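Local structure of uncharacterized N-acetyltransferase D2E76_00625 (Mycobacteroides abscessus, 6YCA) at residues F146-Q160 and A298-R311. The protein is a GCN5-related N-acetyltransferase that binds acetyl coenzyme A, probably as acetyl donor, and is unable to modify aminoglycosides. Sequence-based numbering, arbitrary orientation.
Sequences FGYGIATSSATYRIQ and AVAVAGIRDETWLR
Ile150 lies alongside Trp309 on the antiparallel ribbon formed by strands 149-160 and 299-312, its CG1 over one face of the six-membered ring, 3.5 Å from the centroid in a CH-pi contact. Trp309 NE1 donates to Asp306 OD2 (2.7 Å), which helps fix how the indole is turned. Past the Gly149–Leu310 pair, Arg311 CB sits over the centre of the Tyr148 ring; bends at chi2 and chi3 carry the guanidinium past the ring, its plane 76° from that of the phenol, and NH2 forms a salt bridge with Asp336. Ala151 and Thr152 both face Thr308 in a classic beta bulge, where Thr152 OG1 donates to Glu307 OE1 (2.8 Å) and accepts from Thr308 OG1; Thr152 O takes Glu307 N and, in a bent bond from above the carbonyl plane, Thr308 N. This end is tightly packed; beyond Ser154 backbone bonds such as Arg158 N to Ala300 O (2.8 Å) dominate, and the face of Arg158, Ala300 and Ala302 is the solvent side, while Tyr157 CD2 still meets Val299 CG1 (3.7 Å). The ribbon joins the two GNAT regions: strand 299-312 pairs with strand 132-135 near Arg311, strand 149-160 with strand 277-284 near Ile159, and helix 113-127 packs on Phe146, Tyr148 and Arg311.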
ATOM      1  N   PHE A 146     -24.723 -31.549   0.202  1.00 27.86           N
ATOM      2  CA  PHE A 146     -24.734 -32.837   0.885  1.00 28.81           C
ATOM      3  C   PHE A 146     -25.348 -32.759   2.277  1.00 30.91           C
ATOM      4  O   PHE A 146     -25.285 -33.738   3.026  1.00 31.05           O
ATOM      5  CB  PHE A 146     -23.321 -33.427   0.961  1.00 24.75           C
ATOM      6  CG  PHE A 146     -22.638 -33.543  -0.373  1.00 25.21           C
ATOM      7  CD1 PHE A 146     -23.184 -34.314  -1.384  1.00 28.67           C
ATOM      8  CD2 PHE A 146     -21.442 -32.885  -0.612  1.00 24.38           C
ATOM      9  CE1 PHE A 146     -22.554 -34.421  -2.615  1.00 29.56           C
ATOM     10  CE2 PHE A 146     -20.805 -32.988  -1.837  1.00 24.82           C
ATOM     11  CZ  PHE A 146     -21.361 -33.757  -2.840  1.00 26.12           C
ATOM     12  N   GLY A 147     -25.946 -31.624   2.640  1.00 32.10           N
ATOM     13  CA  GLY A 147     -26.565 -31.453   3.938  1.00 31.66           C
ATOM     14  C   GLY A 147     -25.732 -30.722   4.968  1.00 32.65           C
ATOM     15  O   GLY A 147     -26.199 -30.547   6.101  1.00 34.23           O
ATOM     16  N   TYR A 148     -24.523 -30.287   4.617  1.00 35.77           N
ATOM     17  CA  TYR A 148     -23.680 -29.538   5.539  1.00 32.62           C
ATOM     18  C   TYR A 148     -24.126 -28.083   5.616  1.00 35.27           C
ATOM     19  O   TYR A 148     -24.339 -27.433   4.587  1.00 42.05           O
ATOM     20  CB  TYR A 148     -22.226 -29.594   5.076  1.00 29.02           C
ATOM     21  CG  TYR A 148     -21.493 -30.880   5.391  1.00 28.53           C
ATOM     22  CD1 TYR A 148     -21.644 -32.006   4.590  1.00 31.49           C
ATOM     23  CD2 TYR A 148     -20.608 -30.952   6.463  1.00 25.43           C
ATOM     24  CE1 TYR A 148     -20.957 -33.180   4.867  1.00 29.14           C
ATOM     25  CE2 TYR A 148     -19.916 -32.119   6.744  1.00 26.76           C
ATOM     26  CZ  TYR A 148     -20.094 -33.228   5.942  1.00 28.71           C
ATOM     27  OH  TYR A 148     -19.410 -34.389   6.218  1.00 30.31           O
ATOM     28  N   GLY A 149     -24.253 -27.570   6.832  1.00 29.69           N
ATOM     29  CA  GLY A 149     -24.601 -26.179   7.039  1.00 27.38           C
ATOM     30  C   GLY A 149     -23.572 -25.501   7.918  1.00 25.24           C
ATOM     31  O   GLY A 149     -22.929 -26.134   8.755  1.00 25.43           O
ATOM     32  N   ILE A 150     -23.393 -24.203   7.691  1.00 23.01           N
ATOM     33  CA  ILE A 150     -22.450 -23.427   8.494  1.00 21.86           C
ATOM     34  C   ILE A 150     -23.043 -23.247   9.887  1.00 27.72           C
ATOM     35  O   ILE A 150     -24.011 -22.504  10.065  1.00 32.86           O
ATOM     36  CB  ILE A 150     -22.129 -22.080   7.848  1.00 20.28           C
ATOM     37  CG1 ILE A 150     -21.534 -22.285   6.454  1.00 20.98           C
ATOM     38  CG2 ILE A 150     -21.162 -21.315   8.722  1.00 19.34           C
ATOM     39  CD1 ILE A 150     -21.229 -20.992   5.728  1.00 20.51           C
ATOM     40  N   ALA A 151     -22.460 -23.915  10.883  1.00 28.59           N
ATOM     41  CA  ALA A 151     -23.023 -23.917  12.228  1.00 27.15           C
ATOM     42  C   ALA A 151     -22.310 -22.990  13.202  1.00 24.06           C
ATOM     43  O   ALA A 151     -22.947 -22.505  14.144  1.00 21.04           O
ATOM     44  CB  ALA A 151     -23.029 -25.336  12.807  1.00 23.63           C
ATOM     45  N   THR A 152     -21.012 -22.741  13.018  1.00 21.08           N
ATOM     46  CA  THR A 152     -20.285 -21.795  13.854  1.00 22.96           C
ATOM     47  C   THR A 152     -19.407 -20.922  12.976  1.00 19.14           C
ATOM     48  O   THR A 152     -18.984 -21.331  11.893  1.00 21.17           O
ATOM     49  CB  THR A 152     -19.363 -22.477  14.881  1.00 24.40           C
ATOM     50  OG1 THR A 152     -18.149 -22.892  14.236  1.00 17.16           O
ATOM     51  CG2 THR A 152     -20.046 -23.677  15.531  1.00 25.05           C
ATOM     52  N   SER A 153     -19.108 -19.726  13.475  1.00 17.47           N
ATOM     53  CA  SER A 153     -18.179 -18.819  12.821  1.00 21.54           C
ATOM     54  C   SER A 153     -17.153 -18.350  13.843  1.00 28.04           C
ATOM     55  O   SER A 153     -17.378 -18.412  15.055  1.00 28.63           O
ATOM     56  CB  SER A 153     -18.892 -17.604  12.210  1.00 17.18           C
ATOM     57  OG  SER A 153     -19.815 -17.997  11.206  1.00 17.27           O
ATOM     58  N   SER A 154     -16.017 -17.889  13.332  1.00 28.72           N
ATOM     59  CA  SER A 154     -14.917 -17.411  14.154  1.00 28.11           C
ATOM     60  C   SER A 154     -14.543 -15.993  13.743  1.00 26.68           C
ATOM     61  O   SER A 154     -14.785 -15.565  12.609  1.00 30.82           O
ATOM     62  CB  SER A 154     -13.704 -18.340  14.029  1.00 31.18           C
ATOM     63  OG  SER A 154     -13.106 -18.228  12.750  1.00 30.68           O
ATOM     64  N   ALA A 155     -13.954 -15.259  14.683  1.00 23.98           N
ATOM     65  CA  ALA A 155     -13.567 -13.873  14.458  1.00 25.72           C
ATOM     66  C   ALA A 155     -12.100 -13.675  14.816  1.00 25.85           C
ATOM     67  O   ALA A 155     -11.496 -14.477  15.537  1.00 23.61           O
ATOM     68  CB  ALA A 155     -14.442 -12.884  15.246  1.00 23.26           C
ATOM     69  N   THR A 156     -11.539 -12.587  14.291  1.00 23.94           N
ATOM     70  CA  THR A 156     -10.163 -12.186  14.543  1.00 15.67           C
ATOM     71  C   THR A 156     -10.148 -10.772  15.098  1.00 15.84           C
ATOM     72  O   THR A 156     -10.690  -9.851  14.478  1.00 16.17           O
ATOM     73  CB  THR A 156      -9.362 -12.206  13.251  1.00 16.07           C
ATOM     74  OG1 THR A 156      -9.516 -13.482  12.629  1.00 22.91           O
ATOM     75  CG2 THR A 156      -7.888 -11.969  13.551  1.00 18.89           C
ATOM     76  N   TYR A 157      -9.515 -10.597  16.250  1.00 15.71           N
ATOM     77  CA  TYR A 157      -9.467  -9.312  16.925  1.00 20.05           C
ATOM     78  C   TYR A 157      -8.049  -8.751  16.919  1.00 23.94           C
ATOM     79  O   TYR A 157      -7.077  -9.488  17.106  1.00 25.75           O
ATOM     80  CB  TYR A 157      -9.937  -9.464  18.371  1.00 17.96           C
ATOM     81  CG  TYR A 157     -11.336 -10.012  18.480  1.00 21.00           C
ATOM     82  CD1 TYR A 157     -11.565 -11.380  18.452  1.00 26.08           C
ATOM     83  CD2 TYR A 157     -12.428  -9.167  18.603  1.00 20.30           C
ATOM     84  CE1 TYR A 157     -12.841 -11.893  18.549  1.00 27.24           C
ATOM     85  CE2 TYR A 157     -13.709  -9.671  18.705  1.00 22.81           C
ATOM     86  CZ  TYR A 157     -13.910 -11.036  18.679  1.00 24.41           C
ATOM     87  OH  TYR A 157     -15.181 -11.550  18.777  1.00 24.47           O
ATOM     88  N   ARG A 158      -7.943  -7.442  16.695  1.00 21.19           N
ATOM     89  CA  ARG A 158      -6.711  -6.687  16.893  1.00 20.73           C
ATOM     90  C   ARG A 158      -6.948  -5.699  18.024  1.00 27.23           C
ATOM     91  O   ARG A 158      -7.840  -4.847  17.934  1.00 30.27           O
ATOM     92  CB  ARG A 158      -6.287  -5.908  15.649  1.00 18.78           C
ATOM     93  CG  ARG A 158      -5.606  -6.665  14.531  1.00 25.45           C
ATOM     94  CD  ARG A 158      -5.218  -5.628  13.482  1.00 30.79           C
ATOM     95  NE  ARG A 158      -4.307  -4.623  14.036  1.00 37.03           N
ATOM     96  CZ  ARG A 158      -4.055  -3.438  13.476  1.00 44.71           C
ATOM     97  NH1 ARG A 158      -4.654  -3.087  12.341  1.00 49.98           N
ATOM     98  NH2 ARG A 158      -3.217  -2.587  14.061  1.00 40.15           N
ATOM     99  N   ILE A 159      -6.165  -5.829  19.090  1.00 24.15           N
ATOM    100  CA  ILE A 159      -6.264  -4.970  20.261  1.00 18.82           C
ATOM    101  C   ILE A 159      -5.063  -4.038  20.260  1.00 24.86           C
ATOM    102  O   ILE A 159      -3.917  -4.496  20.173  1.00 30.12           O
ATOM    103  CB  ILE A 159      -6.293  -5.802  21.552  1.00 17.22           C
ATOM    104  CG1 ILE A 159      -7.469  -6.782  21.529  1.00 16.75           C
ATOM    105  CG2 ILE A 159      -6.370  -4.883  22.760  1.00 17.69           C
ATOM    106  CD1 ILE A 159      -7.538  -7.678  22.750  1.00 16.54           C
ATOM    107  N   GLN A 160      -5.318  -2.736  20.342  1.00 25.48           N
ATOM    108  CA  GLN A 160      -4.249  -1.758  20.525  1.00 25.59           C
ATOM    109  C   GLN A 160      -4.003  -1.655  22.028  1.00 25.70           C
ATOM    110  O   GLN A 160      -4.770  -1.016  22.752  1.00 31.81           O
ATOM    111  CB  GLN A 160      -4.612  -0.416  19.898  1.00 27.96           C
ATOM    112  CG  GLN A 160      -3.429   0.284  19.228  1.00 35.45           C
ATOM    113  CD  GLN A 160      -3.634   1.784  19.071  1.00 51.73           C
ATOM    114  OE1 GLN A 160      -2.834   2.587  19.563  1.00 57.16           O
ATOM    115  NE2 GLN A 160      -4.702   2.171  18.375  1.00 55.05           N
ATOM    116  N   ALA A 298     -10.617   0.062  21.237  1.00 29.27           N
ATOM    117  CA  ALA A 298      -9.287  -0.528  21.235  1.00 19.94           C
ATOM    118  C   ALA A 298      -9.299  -1.951  20.698  1.00 19.02           C
ATOM    119  O   ALA A 298      -8.241  -2.477  20.343  1.00 18.69           O
ATOM    120  CB  ALA A 298      -8.710  -0.518  22.648  1.00 20.03           C
ATOM    121  N   VAL A 299     -10.466  -2.575  20.617  1.00 18.74           N
ATOM    122  CA  VAL A 299     -10.613  -3.937  20.128  1.00 21.86           C
ATOM    123  C   VAL A 299     -11.321  -3.848  18.785  1.00 25.45           C
ATOM    124  O   VAL A 299     -12.479  -3.419  18.709  1.00 36.68           O
ATOM    125  CB  VAL A 299     -11.403  -4.808  21.117  1.00 22.51           C
ATOM    126  CG1 VAL A 299     -11.502  -6.241  20.613  1.00 21.74           C
ATOM    127  CG2 VAL A 299     -10.762  -4.764  22.498  1.00 17.83           C
ATOM    128  N   ALA A 300     -10.628  -4.240  17.724  1.00 20.95           N
ATOM    129  CA  ALA A 300     -11.160  -4.169  16.373  1.00 22.27           C
ATOM    130  C   ALA A 300     -11.293  -5.571  15.804  1.00 28.37           C
ATOM    131  O   ALA A 300     -10.406  -6.412  15.983  1.00 35.98           O
ATOM    132  CB  ALA A 300     -10.244  -3.342  15.459  1.00 18.67           C
ATOM    133  N   VAL A 301     -12.407  -5.818  15.122  1.00 21.39           N
ATOM    134  CA  VAL A 301     -12.620  -7.082  14.430  1.00 17.92           C
ATOM    135  C   VAL A 301     -11.896  -6.999  13.089  1.00 22.83           C
ATOM    136  O   VAL A 301     -12.269  -6.209  12.220  1.00 21.94           O
ATOM    137  CB  VAL A 301     -14.111  -7.382  14.251  1.00 17.28           C
ATOM    138  CG1 VAL A 301     -14.306  -8.613  13.374  1.00 17.02           C
ATOM    139  CG2 VAL A 301     -14.766  -7.578  15.607  1.00 17.13           C
ATOM    140  N   ALA A 302     -10.825  -7.774  12.941  1.00 31.71           N
ATOM    141  CA  ALA A 302     -10.039  -7.783  11.715  1.00 35.61           C
ATOM    142  C   ALA A 302     -10.570  -8.760  10.672  1.00 36.90           C
ATOM    143  O   ALA A 302     -10.017  -8.822   9.568  1.00 37.00           O
ATOM    144  CB  ALA A 302      -8.567  -8.084  12.019  1.00 34.32           C
ATOM    145  N   GLY A 303     -11.619  -9.518  10.992  1.00 33.02           N
ATOM    146  CA  GLY A 303     -12.195 -10.446  10.038  1.00 29.00           C
ATOM    147  C   GLY A 303     -13.125 -11.464  10.662  1.00 26.62           C
ATOM    148  O   GLY A 303     -12.995 -11.792  11.845  1.00 31.90           O
ATOM    149  N   ILE A 304     -14.085 -11.956   9.884  1.00 23.28           N
ATOM    150  CA  ILE A 304     -15.010 -12.995  10.325  1.00 26.38           C
ATOM    151  C   ILE A 304     -15.170 -13.999   9.195  1.00 26.66           C
ATOM    152  O   ILE A 304     -15.397 -13.610   8.043  1.00 29.32           O
ATOM    153  CB  ILE A 304     -16.378 -12.420  10.741  1.00 29.98           C
ATOM    154  CG1 ILE A 304     -16.257 -11.684  12.075  1.00 31.53           C
ATOM    155  CG2 ILE A 304     -17.417 -13.522  10.824  1.00 16.98           C
ATOM    156  CD1 ILE A 304     -17.559 -11.120  12.575  1.00 38.29           C
ATOM    157  N   ARG A 305     -15.060 -15.287   9.521  1.00 20.95           N
ATOM    158  CA  ARG A 305     -15.083 -16.340   8.519  1.00 21.49           C
ATOM    159  C   ARG A 305     -15.922 -17.500   9.037  1.00 22.57           C
ATOM    160  O   ARG A 305     -16.034 -17.712  10.249  1.00 23.12           O
ATOM    161  CB  ARG A 305     -13.657 -16.802   8.181  1.00 29.16           C
ATOM    162  CG  ARG A 305     -13.549 -17.699   6.951  1.00 42.36           C
ATOM    163  CD  ARG A 305     -12.093 -17.875   6.531  1.00 49.50           C
ATOM    164  NE  ARG A 305     -11.948 -18.620   5.281  1.00 51.50           N
ATOM    165  CZ  ARG A 305     -11.936 -18.059   4.073  1.00 53.52           C
ATOM    166  NH1 ARG A 305     -12.074 -16.746   3.949  1.00 52.16           N
ATOM    167  NH2 ARG A 305     -11.792 -18.809   2.985  1.00 56.36           N
ATOM    168  N   ASP A 306     -16.529 -18.238   8.107  1.00 20.92           N
ATOM    169  CA  ASP A 306     -17.249 -19.449   8.479  1.00 17.85           C
ATOM    170  C   ASP A 306     -16.283 -20.464   9.078  1.00 18.90           C
ATOM    171  O   ASP A 306     -15.105 -20.527   8.715  1.00 19.84           O
ATOM    172  CB  ASP A 306     -17.931 -20.072   7.258  1.00 18.16           C
ATOM    173  CG  ASP A 306     -16.974 -20.297   6.098  1.00 19.44           C
ATOM    174  OD1 ASP A 306     -16.435 -19.310   5.557  1.00 21.64           O
ATOM    175  OD2 ASP A 306     -16.735 -21.467   5.743  1.00 20.43           O
ATOM    176  N   GLU A 307     -16.784 -21.245  10.032  1.00 22.92           N
ATOM    177  CA  GLU A 307     -15.935 -22.210  10.719  1.00 25.74           C
ATOM    178  C   GLU A 307     -16.469 -23.631  10.594  1.00 26.08           C
ATOM    179  O   GLU A 307     -15.976 -24.416   9.777  1.00 30.35           O
ATOM    180  CB  GLU A 307     -15.746 -21.839  12.189  1.00 23.70           C
ATOM    181  CG  GLU A 307     -14.675 -22.664  12.852  1.00 27.20           C
ATOM    182  CD  GLU A 307     -14.498 -22.341  14.313  1.00 32.41           C
ATOM    183  OE1 GLU A 307     -15.511 -22.256  15.044  1.00 30.98           O
ATOM    184  OE2 GLU A 307     -13.332 -22.146  14.719  1.00 38.24           O
ATOM    185  N   THR A 308     -17.466 -23.974  11.405  1.00 17.58           N
ATOM    186  CA  THR A 308     -17.970 -25.338  11.439  1.00 18.81           C
ATOM    187  C   THR A 308     -18.997 -25.534  10.333  1.00 21.05           C
ATOM    188  O   THR A 308     -20.037 -24.864  10.314  1.00 23.30           O
ATOM    189  CB  THR A 308     -18.618 -25.638  12.789  1.00 20.23           C
ATOM    190  OG1 THR A 308     -17.696 -25.364  13.850  1.00 21.46           O
ATOM    191  CG2 THR A 308     -19.033 -27.097  12.853  1.00 19.74           C
ATOM    192  N   TRP A 309     -18.711 -26.449   9.414  1.00 20.44           N
ATOM    193  CA  TRP A 309     -19.701 -26.939   8.462  1.00 20.96           C
ATOM    194  C   TRP A 309     -20.259 -28.224   9.066  1.00 21.10           C
ATOM    195  O   TRP A 309     -19.611 -29.272   9.036  1.00 21.80           O
ATOM    196  CB  TRP A 309     -19.082 -27.171   7.088  1.00 23.54           C
ATOM    197  CG  TRP A 309     -18.755 -25.902   6.364  1.00 24.31           C
ATOM    198  CD1 TRP A 309     -17.712 -25.068   6.613  1.00 22.66           C
ATOM    199  CD2 TRP A 309     -19.495 -25.309   5.289  1.00 27.05           C
ATOM    200  NE1 TRP A 309     -17.743 -24.000   5.752  1.00 20.09           N
ATOM    201  CE2 TRP A 309     -18.831 -24.124   4.931  1.00 20.92           C
ATOM    202  CE3 TRP A 309     -20.654 -25.669   4.593  1.00 31.11           C
ATOM    203  CZ2 TRP A 309     -19.280 -23.296   3.907  1.00 22.72           C
ATOM    204  CZ3 TRP A 309     -21.098 -24.845   3.577  1.00 27.35           C
ATOM    205  CH2 TRP A 309     -20.412 -23.673   3.245  1.00 24.45           C
ATOM    206  N   LEU A 310     -21.453 -28.126   9.644  1.00 20.98           N
ATOM    207  CA  LEU A 310     -22.055 -29.209  10.408  1.00 21.61           C
ATOM    208  C   LEU A 310     -23.042 -29.982   9.546  1.00 22.12           C
ATOM    209  O   LEU A 310     -23.826 -29.391   8.798  1.00 22.30           O
ATOM    210  CB  LEU A 310     -22.770 -28.654  11.641  1.00 21.03           C
ATOM    211  CG  LEU A 310     -23.444 -29.672  12.555  1.00 21.78           C
ATOM    212  CD1 LEU A 310     -22.431 -30.675  13.063  1.00 21.85           C
ATOM    213  CD2 LEU A 310     -24.120 -28.969  13.710  1.00 24.81           C
ATOM    214  N   ARG A 311     -22.987 -31.309   9.646  1.00 22.82           N
ATOM    215  CA  ARG A 311     -23.894 -32.206   8.932  1.00 25.14           C
ATOM    216  C   ARG A 311     -24.549 -33.131   9.949  1.00 30.58           C
ATOM    217  O   ARG A 311     -23.865 -33.944  10.578  1.00 37.19           O
ATOM    218  CB  ARG A 311     -23.129 -33.007   7.883  1.00 24.33           C
ATOM    219  CG  ARG A 311     -23.857 -34.206   7.333  1.00 25.56           C
ATOM    220  CD  ARG A 311     -24.976 -33.836   6.375  1.00 26.28           C
ATOM    221  NE  ARG A 311     -26.154 -34.661   6.626  1.00 30.75           N
ATOM    222  CZ  ARG A 311     -27.023 -35.046   5.698  1.00 31.50           C
ATOM    223  NH1 ARG A 311     -26.852 -34.699   4.432  1.00 33.02           N
ATOM    224  NH2 ARG A 311     -28.061 -35.793   6.039  1.00 33.82           N
TER